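Local coordinates for protein pilin (Streptococcus pyogenes serotype M1, PDB 3B2M) that forms the stacked, covalently joined backbone of the pilus, which the bacterium needs for adhesion to host cells, aggregation and biofilm formation, at residues T37-K42 and V102-I107; T118-Q123 and I151-S156. The protein carries 1 engineered substitution. All coordinates share one frame; numbering follows the deposited sequence.

Contact 1 of 2, residues T37-K42 and V102-I107; sequences TDFTFK and VTEEKI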
loop_
_atom_site.group_PDB
_atom_site.type_symbol
_atom_site.label_atom_id
_atom_site.label_comp_id
_atom_site.label_asym_id
_atom_site.label_seq_id
_atom_site.Cartn_x
_atom_site.Cartn_y
_atom_site.Cartn_z
ATOM N N THR A 37 1.417 -3.277 8.161
ATOM C CA THR A 37 0.476 -4.350 7.870
ATOM C C THR A 37 1.138 -5.676 7.458
ATOM O O THR A 37 2.306 -5.721 7.060
ATOM C CB THR A 37 -0.535 -3.923 6.751
ATOM O OG1 THR A 37 -1.672 -4.805 6.749
ATOM C CG2 THR A 37 0.132 -3.914 5.361
ATOM N N ASP A 38 0.349 -6.739 7.534
ATOM C CA ASP A 38 0.733 -8.056 7.072
ATOM C C ASP A 38 0.043 -8.379 5.755
ATOM O O ASP A 38 -1.020 -7.816 5.444
ATOM C CB ASP A 38 0.298 -9.110 8.088
ATOM C CG ASP A 38 1.023 -8.987 9.401
ATOM O OD1 ASP A 38 2.134 -8.408 9.419
ATOM O OD2 ASP A 38 0.487 -9.476 10.426
ATOM N N PHE A 39 0.645 -9.300 5.007
ATOM C CA PHE A 39 -0.042 -10.011 3.944
ATOM C C PHE A 39 0.013 -11.508 4.248
ATOM O O PHE A 39 1.074 -12.053 4.501
ATOM C CB PHE A 39 0.563 -9.665 2.571
ATOM C CG PHE A 39 0.295 -8.248 2.146
ATOM C CD1 PHE A 39 -0.882 -7.920 1.455
ATOM C CD2 PHE A 39 1.190 -7.226 2.473
ATOM C CE1 PHE A 39 -1.161 -6.591 1.081
ATOM C CE2 PHE A 39 0.931 -5.908 2.101
ATOM C CZ PHE A 39 -0.249 -5.589 1.403
ATOM N N THR A 40 -1.133 -12.172 4.228
ATOM C CA THR A 40 -1.176 -13.557 4.614
ATOM C C THR A 40 -1.399 -14.444 3.413
ATOM O O THR A 40 -2.177 -14.110 2.516
ATOM C CB THR A 40 -2.268 -13.798 5.689
ATOM O OG1 THR A 40 -2.090 -12.840 6.728
ATOM C CG2 THR A 40 -2.143 -15.170 6.300
ATOM N N PHE A 41 -0.715 -15.583 3.422
ATOM C CA PHE A 41 -0.819 -16.562 2.356
ATOM C C PHE A 41 -1.251 -17.895 2.929
ATOM O O PHE A 41 -0.806 -18.295 4.003
ATOM C CB PHE A 41 0.509 -16.659 1.605
ATOM C CG PHE A 41 1.093 -15.308 1.252
ATOM C CD1 PHE A 41 0.457 -14.481 0.322
ATOM C CD2 PHE A 41 2.244 -14.839 1.885
ATOM C CE1 PHE A 41 0.974 -13.238 -0.011
ATOM C CE2 PHE A 41 2.771 -13.581 1.563
ATOM C CZ PHE A 41 2.120 -12.775 0.622
ATOM N N LYS A 42 -2.156 -18.558 2.222
ATOM C CA LYS A 42 -2.668 -19.854 2.639
ATOM C C LYS A 42 -2.397 -20.886 1.561
ATOM O O LYS A 42 -2.430 -20.571 0.345
ATOM C CB LYS A 42 -4.172 -19.779 2.923
ATOM C CG LYS A 42 -4.802 -21.144 3.281
ATOM C CD LYS A 42 -6.325 -21.088 3.450
ATOM C CE LYS A 42 -7.044 -20.751 2.148
ATOM N NZ LYS A 42 -8.443 -20.308 2.425
ATOM N N VAL A 102 -2.418 -22.163 -3.671
ATOM C CA VAL A 102 -1.867 -21.070 -2.873
ATOM C C VAL A 102 -2.560 -19.747 -3.227
ATOM O O VAL A 102 -2.582 -19.338 -4.384
ATOM C CB VAL A 102 -0.335 -20.885 -3.053
ATOM C CG1 VAL A 102 0.129 -19.654 -2.282
ATOM C CG2 VAL A 102 0.428 -22.088 -2.555
ATOM N N THR A 103 -3.124 -19.095 -2.215
ATOM C CA THR A 103 -3.829 -17.831 -2.389
ATOM C C THR A 103 -3.292 -16.799 -1.364
ATOM O O THR A 103 -2.586 -17.166 -0.427
ATOM C CB THR A 103 -5.348 -18.054 -2.210
ATOM O OG1 THR A 103 -5.578 -18.750 -0.977
ATOM C CG2 THR A 103 -5.922 -18.915 -3.335
ATOM N N GLU A 104 -3.621 -15.522 -1.557
ATOM C CA GLU A 104 -3.388 -14.491 -0.546
ATOM C C GLU A 104 -4.698 -14.219 0.180
ATOM O O GLU A 104 -5.726 -14.054 -0.452
ATOM C CB GLU A 104 -2.858 -13.210 -1.191
ATOM C CG GLU A 104 -2.707 -12.031 -0.228
ATOM C CD GLU A 104 -2.224 -10.775 -0.900
ATOM O OE1 GLU A 104 -3.072 -9.936 -1.220
ATOM O OE2 GLU A 104 -1.001 -10.609 -1.106
ATOM N N GLU A 105 -4.671 -14.186 1.505
ATOM C CA GLU A 105 -5.880 -13.932 2.278
ATOM C C GLU A 105 -5.993 -12.458 2.554
ATOM O O GLU A 105 -5.071 -11.869 3.125
ATOM C CB GLU A 105 -5.862 -14.689 3.608
ATOM C CG GLU A 105 -6.093 -16.185 3.491
ATOM C CD GLU A 105 -7.499 -16.634 3.899
ATOM O OE1 GLU A 105 -8.129 -15.997 4.788
ATOM O OE2 GLU A 105 -7.964 -17.657 3.344
ATOM N N LYS A 106 -7.109 -11.861 2.129
ATOM C CA LYS A 106 -7.418 -10.460 2.467
ATOM C C LYS A 106 -8.385 -10.397 3.652
ATOM O O LYS A 106 -9.602 -10.246 3.499
ATOM C CB LYS A 106 -7.908 -9.636 1.257
ATOM C CG LYS A 106 -8.898 -10.304 0.301
ATOM C CD LYS A 106 -9.573 -9.230 -0.563
ATOM C CE LYS A 106 -9.925 -9.739 -1.967
ATOM N NZ LYS A 106 -9.888 -8.625 -2.988
ATOM N N ILE A 107 -7.809 -10.537 4.840
ATOM C CA ILE A 107 -8.576 -10.642 6.078
ATOM C C ILE A 107 -8.780 -9.264 6.716
ATOM O O ILE A 107 -9.916 -8.854 6.991
ATOM C CB ILE A 107 -7.907 -11.659 7.070
ATOM C CG1 ILE A 107 -6.366 -11.493 7.070
ATOM C CG2 ILE A 107 -8.313 -13.088 6.685
ATOM C CD1 ILE A 107 -5.581 -12.479 7.942
HETATM O O HOH W 1 -5.198 -21.428 -0.910
#
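E104 sends its carboxylate past the rings of two phenylalanines of the facing strand, F41 and F39. Its OE2 sits 3.5 Å from F41 CE1, at the ring edge and near the ring plane, and 3.7 Å from F39 CD1, which it meets obliquely. The carboxylate plane is turned 37° from the F39 ring and 39° from the F41 ring. The side chain is extended, with CG anti to the backbone N (chi1 175°); that lays CB beside F41 CD1 and CG beside F41 CE1 before the carboxylate is reached.

Behind this lies antiparallel pairing. F41 and E104 form a non-hydrogen-bonded pair, with CA atoms 4.4 Å apart; beside it, K42 and T103 exchange two backbone bonds, K42 N to T103 O and T103 N to K42 O, both 3.0 Å. E105 N donates to T40 O at 2.7 Å. On the other face of the strands, K42 NZ makes a salt bridge to E105 OE2 at 2.8 Å, meeting that oxygen nearly end-on, and a water links K42 O with T103 OG1.

The buried carboxylate belongs to the residue that catalyses formation of the K23–N155 isopeptide bond, and its OE2 is hydrogen-bonded to K23 NZ. K23 also lies against the F39 ring. Strand 37-45 is paired on its other side with strand 65-70, through F39 with V68 and F41 with T66, while the inward rings of F39 and F41 pack on strand 18-27 and strand 96-105 is flanked on its far side by strand 120-129.

Contact 2 of 2, residues T118-Q123 and I151-S156; sequences TSYTVQ and IQFKNS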
loop_
_atom_site.group_PDB
_atom_site.type_symbol
_atom_site.label_atom_id
_atom_site.label_comp_id
_atom_site.label_asym_id
_atom_site.label_seq_id
_atom_site.Cartn_x
_atom_site.Cartn_y
_atom_site.Cartn_z
ATOM N N THR A 118 -4.990 -13.680 -7.400
ATOM C CA THR A 118 -4.415 -14.844 -8.049
ATOM C C THR A 118 -4.505 -16.096 -7.181
ATOM O O THR A 118 -4.307 -16.066 -5.954
ATOM C CB THR A 118 -2.931 -14.619 -8.411
ATOM O OG1 THR A 118 -2.804 -13.445 -9.220
ATOM C CG2 THR A 118 -2.385 -15.818 -9.194
ATOM N N SER A 119 -4.805 -17.196 -7.849
ATOM C CA SER A 119 -4.726 -18.503 -7.251
ATOM C C SER A 119 -3.692 -19.349 -8.003
ATOM O O SER A 119 -3.873 -19.642 -9.191
ATOM C CB SER A 119 -6.095 -19.174 -7.287
ATOM O OG SER A 119 -5.980 -20.475 -6.774
ATOM N N TYR A 120 -2.612 -19.717 -7.318
ATOM C CA TYR A 120 -1.619 -20.629 -7.875
ATOM C C TYR A 120 -1.941 -22.086 -7.536
ATOM O O TYR A 120 -2.346 -22.417 -6.403
ATOM C CB TYR A 120 -0.210 -20.318 -7.352
ATOM C CG TYR A 120 0.411 -19.027 -7.833
ATOM C CD1 TYR A 120 0.146 -17.822 -7.176
ATOM C CD2 TYR A 120 1.307 -19.014 -8.911
ATOM C CE1 TYR A 120 0.718 -16.632 -7.600
ATOM C CE2 TYR A 120 1.900 -17.821 -9.343
ATOM C CZ TYR A 120 1.597 -16.641 -8.685
ATOM O OH TYR A 120 2.176 -15.466 -9.100
ATOM N N THR A 121 -1.777 -22.939 -8.539
ATOM C CA THR A 121 -1.751 -24.369 -8.366
ATOM C C THR A 121 -0.286 -24.726 -8.145
ATOM O O THR A 121 0.619 -24.247 -8.863
ATOM C CB THR A 121 -2.283 -25.100 -9.626
ATOM O OG1 THR A 121 -3.594 -24.618 -9.967
ATOM C CG2 THR A 121 -2.326 -26.633 -9.415
ATOM N N VAL A 122 -0.050 -25.533 -7.130
ATOM C CA VAL A 122 1.285 -25.972 -6.783
ATOM C C VAL A 122 1.341 -27.507 -6.830
ATOM O O VAL A 122 0.522 -28.172 -6.190
ATOM C CB VAL A 122 1.669 -25.453 -5.388
ATOM C CG1 VAL A 122 2.830 -26.229 -4.820
ATOM C CG2 VAL A 122 1.988 -23.954 -5.432
ATOM N N GLN A 123 2.282 -28.046 -7.610
ATOM C CA GLN A 123 2.557 -29.479 -7.658
ATOM C C GLN A 123 3.776 -29.780 -6.802
ATOM O O GLN A 123 4.862 -29.266 -7.057
ATOM C CB GLN A 123 2.816 -29.954 -9.093
ATOM C CG GLN A 123 1.636 -29.870 -10.057
ATOM C CD GLN A 123 2.065 -30.132 -11.504
ATOM O OE1 GLN A 123 3.175 -30.599 -11.755
ATOM N NE2 GLN A 123 1.186 -29.829 -12.461
ATOM N N ILE A 151 6.070 -18.119 -7.290
ATOM C CA ILE A 151 4.842 -17.622 -6.708
ATOM C C ILE A 151 5.061 -16.213 -6.155
ATOM O O ILE A 151 5.763 -16.023 -5.150
ATOM C CB ILE A 151 4.280 -18.570 -5.643
ATOM C CG1 ILE A 151 3.790 -19.833 -6.343
ATOM C CG2 ILE A 151 3.137 -17.913 -4.916
ATOM C CD1 ILE A 151 4.248 -21.054 -5.709
ATOM N N GLN A 152 4.469 -15.250 -6.857
ATOM C CA GLN A 152 4.521 -13.851 -6.462
ATOM C C GLN A 152 3.108 -13.273 -6.400
ATOM O O GLN A 152 2.268 -13.538 -7.281
ATOM C CB GLN A 152 5.394 -13.032 -7.435
ATOM C CG GLN A 152 6.827 -13.545 -7.593
ATOM C CD GLN A 152 7.726 -12.587 -8.366
ATOM O OE1 GLN A 152 7.971 -11.446 -7.934
ATOM N NE2 GLN A 152 8.231 -13.047 -9.519
ATOM N N PHE A 153 2.842 -12.507 -5.351
ATOM C CA PHE A 153 1.599 -11.755 -5.248
ATOM C C PHE A 153 1.920 -10.268 -5.286
ATOM O O PHE A 153 2.890 -9.801 -4.663
ATOM C CB PHE A 153 0.832 -12.075 -3.975
ATOM C CG PHE A 153 0.256 -13.468 -3.943
ATOM C CD1 PHE A 153 -0.976 -13.742 -4.526
ATOM C CD2 PHE A 153 0.941 -14.498 -3.314
ATOM C CE1 PHE A 153 -1.508 -15.001 -4.495
ATOM C CE2 PHE A 153 0.400 -15.771 -3.255
ATOM C CZ PHE A 153 -0.827 -16.025 -3.853
ATOM N N LYS A 154 1.075 -9.540 -6.005
ATOM C CA LYS A 154 1.314 -8.139 -6.316
ATOM C C LYS A 154 0.130 -7.338 -5.826
ATOM O O LYS A 154 -0.977 -7.407 -6.391
ATOM C CB LYS A 154 1.530 -7.937 -7.822
ATOM C CG LYS A 154 1.910 -6.497 -8.193
ATOM C CD LYS A 154 2.368 -6.352 -9.648
ATOM C CE LYS A 154 1.252 -6.581 -10.674
ATOM N NZ LYS A 154 1.669 -6.085 -12.040
ATOM N N ASN A 155 0.378 -6.588 -4.770
ATOM C CA ASN A 155 -0.613 -5.737 -4.165
ATOM C C ASN A 155 -0.313 -4.274 -4.506
ATOM O O ASN A 155 0.840 -3.835 -4.522
ATOM C CB ASN A 155 -0.646 -6.001 -2.656
ATOM C CG ASN A 155 -0.864 -7.482 -2.339
ATOM O OD1 ASN A 155 -1.949 -8.032 -2.583
ATOM N N SER A 156 -1.355 -3.523 -4.816
ATOM C CA SER A 156 -1.155 -2.148 -5.220
ATOM C C SER A 156 -1.508 -1.153 -4.116
ATOM O O SER A 156 -2.547 -1.258 -3.485
ATOM C CB SER A 156 -1.931 -1.842 -6.481
ATOM O OG SER A 156 -1.558 -0.566 -6.940
#
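Y120 packs its ring face on I151 and its edge on F153 in the core of the N-terminal domain, an immunoglobulin-like beta-sandwich of the CnaB type, where strand 120-129 of one sheet faces strand 151-169 of the other. The two short strand segments run antiparallel but 9.4 Å apart at closest approach, so side chains, not backbone bonds, fill the gap. Over one face of the tyrosine ring comes I151: CG1 makes a CH-pi contact 3.9 Å from the ring centroid, towards the rim, and CG2 lies by CD1 and CE1. The far end of the isoleucine goes elsewhere, its CD1 meeting V122 CG2 at 3.7 Å.

F153 takes the tyrosine differently. Here an edge of Y120 points at the face of F153 in a T-shaped pair, with planes at 82° and centroids 5.5 Å apart; the closest atoms are Y120 CD1 and F153 CZ. F153 CG is anti to its carbonyl carbon (chi1 -69°), which swings the ring toward 118-123 and brings its edge to T118, whose O lies in the ring plane 3.3 Å from F153 CE1. The same side chain also touches E104 and V21.

Farther out, polar groups close the rim. T118 OG1 is hydrogen-bonded to D116, and D116 also accepts from K154 N and donates from its own N to N155 OD1; these bonds join the loop to strand 151-169 next to N155, whose isopeptide bond to K23 ties strand 18-27 to the same strand. The backbone oxygen of Q152 takes the tyrosine: Y120 OH donates to Q152 O at 2.7 Å, in the carbonyl plane and on a lone pair.

Overall arrangement
From the N terminus, the chain lays down strand 18-27 and then strand 37-45. Contact 1 closes when strand 96-105 returns beside 37-45 after a 59-residue excursion. Only then does contact 2 open, at 118-123, closing on 151-156 across 27 intervening residues; the two are in series, neither nested nor crossed. Contact 1 joins strands within one sheet, whereas contact 2 bridges the sandwich. Neighbouring strands 96-105 and 120-129 link them, through a probable hydrogen bond between V102 N and Y120 O, 2.7 Å apart. Across the core, F41 meets F153 with nearly parallel rings and F39 packs on N155, so the catalytic glutamate and the cross-linked asparagine share one interior.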